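Local coordinates for protein GTN Reductase (Agrobacterium tumefaciens, PDB 5N6G) that binds FMN and probably reduces activated carbon-carbon double bonds with NAD(P)H, as an ene-reductase of the Old Yellow Enzyme family, at residues 45-50 with 336-341. Sequence-based numbering, arbitrary orientation.
Sequences RATAGL and DLVRRL
V338 and T47 carry this contact between the first turn of helix 337-343 and a loop. V338 directs its CB toward the loop, 4.0 Å from T47 OG1. CG1 is anti to the backbone N (chi1 170°) and only skirts the loop, 4.2 Å from T47 O. CG2 does most of the touching: it packs 3.4 Å from T47 O and 3.8 Å from A48 CA. T47 O also accepts a hydrogen bond from N17 ND2.

No direct hydrogen bond crosses the contact; two waters link the sides. Chi1 of 56° puts T47 OG1 between the backbone N and the carbonyl carbon, where it meets both waters. It is 2.8 Å from water 1, which accepts from V338 N. Water 2 accepts from R339 N at 3.0 Å. One hydroxyl thus reaches two amides whose i-4 acceptor positions lie before the helix. Within 336-341, R340 NE forms a salt bridge to D336 OD1, which lies in the guanidinium plane and is met from above the carboxylate plane.

In this TIM barrel the loop runs from helix 36-43 into strand 50-57. V338 also touches I19 of the first strand, 19-21, and A48 packs on F331 of helix 329-333.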
loop_
_atom_site.group_PDB
_atom_site.type_symbol
_atom_site.label_atom_id
_atom_site.label_comp_id
_atom_site.label_asym_id
_atom_site.label_seq_id
_atom_site.Cartn_x
_atom_site.Cartn_y
_atom_site.Cartn_z
ATOM N N ARG A 45 5.928 -17.075 -2.088
ATOM C CA ARG A 45 6.437 -16.120 -1.112
ATOM C C ARG A 45 5.752 -16.221 0.254
ATOM O O ARG A 45 5.963 -15.363 1.116
ATOM C CB ARG A 45 6.309 -14.717 -1.695
ATOM C CG ARG A 45 7.241 -14.544 -2.885
ATOM C CD ARG A 45 6.830 -13.437 -3.877
ATOM N NE ARG A 45 7.882 -13.367 -4.884
ATOM C CZ ARG A 45 8.041 -14.228 -5.875
ATOM N NH1 ARG A 45 7.171 -15.227 -6.037
ATOM N NH2 ARG A 45 9.083 -14.102 -6.693
ATOM N N ALA A 46 5.013 -17.292 0.501
ATOM C CA ALA A 46 4.182 -17.411 1.686
ATOM C C ALA A 46 4.964 -17.692 2.960
ATOM O O ALA A 46 4.337 -17.769 4.027
ATOM C CB ALA A 46 3.142 -18.515 1.479
ATOM N N THR A 47 6.286 -17.881 2.887
ATOM C CA THR A 47 7.073 -17.932 4.116
ATOM C C THR A 47 7.321 -16.551 4.716
ATOM O O THR A 47 7.784 -16.473 5.866
ATOM C CB THR A 47 8.415 -18.655 3.902
ATOM O OG1 THR A 47 9.156 -18.043 2.841
ATOM C CG2 THR A 47 8.183 -20.111 3.595
ATOM N N ALA A 48 6.979 -15.477 4.006
ATOM C CA ALA A 48 6.978 -14.150 4.610
ATOM C C ALA A 48 6.126 -14.164 5.866
ATOM O O ALA A 48 5.091 -14.829 5.912
ATOM C CB ALA A 48 6.438 -13.118 3.619
ATOM N N GLY A 49 6.575 -13.441 6.899
ATOM C CA GLY A 49 5.740 -13.274 8.080
ATOM C C GLY A 49 4.388 -12.667 7.750
ATOM O O GLY A 49 3.357 -13.069 8.306
ATOM N N LEU A 50 4.373 -11.720 6.820
ATOM C CA LEU A 50 3.149 -11.111 6.319
ATOM C C LEU A 50 3.380 -10.719 4.867
ATOM O O LEU A 50 4.416 -10.134 4.535
ATOM C CB LEU A 50 2.769 -9.883 7.160
ATOM C CG LEU A 50 1.513 -9.136 6.769
ATOM C CD1 LEU A 50 0.290 -10.010 6.968
ATOM C CD2 LEU A 50 1.405 -7.893 7.595
ATOM N N ASP A 336 11.971 -17.211 -1.669
ATOM C CA ASP A 336 12.369 -17.697 -0.348
ATOM C C ASP A 336 13.316 -16.727 0.339
ATOM O O ASP A 336 14.333 -17.123 0.910
ATOM C CB ASP A 336 12.999 -19.081 -0.458
ATOM C CG ASP A 336 14.215 -19.123 -1.369
ATOM O OD1 ASP A 336 14.431 -18.197 -2.172
ATOM O OD2 ASP A 336 14.960 -20.124 -1.298
ATOM N N LEU A 337 12.988 -15.439 0.283
ATOM C CA LEU A 337 13.805 -14.418 0.933
ATOM C C LEU A 337 14.016 -14.735 2.405
ATOM O O LEU A 337 15.110 -14.524 2.936
ATOM C CB LEU A 337 13.154 -13.042 0.788
ATOM C CG LEU A 337 13.930 -11.891 1.425
ATOM C CD1 LEU A 337 15.315 -11.740 0.781
ATOM C CD2 LEU A 337 13.145 -10.612 1.296
ATOM N N VAL A 338 12.977 -15.230 3.084
ATOM C CA VAL A 338 13.092 -15.491 4.520
ATOM C C VAL A 338 14.221 -16.477 4.791
ATOM O O VAL A 338 15.106 -16.227 5.623
ATOM C CB VAL A 338 11.750 -15.995 5.081
ATOM C CG1 VAL A 338 11.918 -16.510 6.507
ATOM C CG2 VAL A 338 10.706 -14.895 5.057
ATOM N N ARG A 339 14.221 -17.609 4.080
ATOM C CA ARG A 339 15.278 -18.601 4.267
ATOM C C ARG A 339 16.646 -18.045 3.893
ATOM O O ARG A 339 17.639 -18.300 4.582
ATOM C CB ARG A 339 14.963 -19.838 3.439
ATOM C CG ARG A 339 15.989 -20.968 3.598
ATOM C CD ARG A 339 15.672 -22.120 2.678
ATOM N NE ARG A 339 16.805 -23.040 2.573
ATOM C CZ ARG A 339 16.977 -23.899 1.574
ATOM N NH1 ARG A 339 16.094 -23.961 0.586
ATOM N NH2 ARG A 339 18.037 -24.695 1.559
ATOM N N ARG A 340 16.726 -17.296 2.793
ATOM C CA ARG A 340 18.005 -16.721 2.399
ATOM C C ARG A 340 18.531 -15.777 3.473
ATOM O O ARG A 340 19.724 -15.807 3.802
ATOM C CB ARG A 340 17.869 -15.986 1.067
ATOM C CG ARG A 340 17.725 -16.912 -0.158
ATOM C CD ARG A 340 17.351 -16.101 -1.415
ATOM N NE ARG A 340 17.040 -16.989 -2.545
ATOM C CZ ARG A 340 17.872 -17.315 -3.520
ATOM N NH1 ARG A 340 19.113 -16.849 -3.536
ATOM N NH2 ARG A 340 17.456 -18.126 -4.485
ATOM N N LEU A 341 17.665 -14.929 4.026
ATOM C CA LEU A 341 18.128 -14.024 5.076
ATOM C C LEU A 341 18.499 -14.792 6.336
ATOM O O LEU A 341 19.484 -14.458 7.005
ATOM C CB LEU A 341 17.060 -12.979 5.387
ATOM C CG LEU A 341 16.700 -12.003 4.268
ATOM C CD1 LEU A 341 15.622 -11.021 4.729
ATOM C CD2 LEU A 341 17.918 -11.242 3.792
HETATM O O HOH W 1 10.382 -15.773 1.816
HETATM O O HOH W 2 11.804 -19.017 2.893
#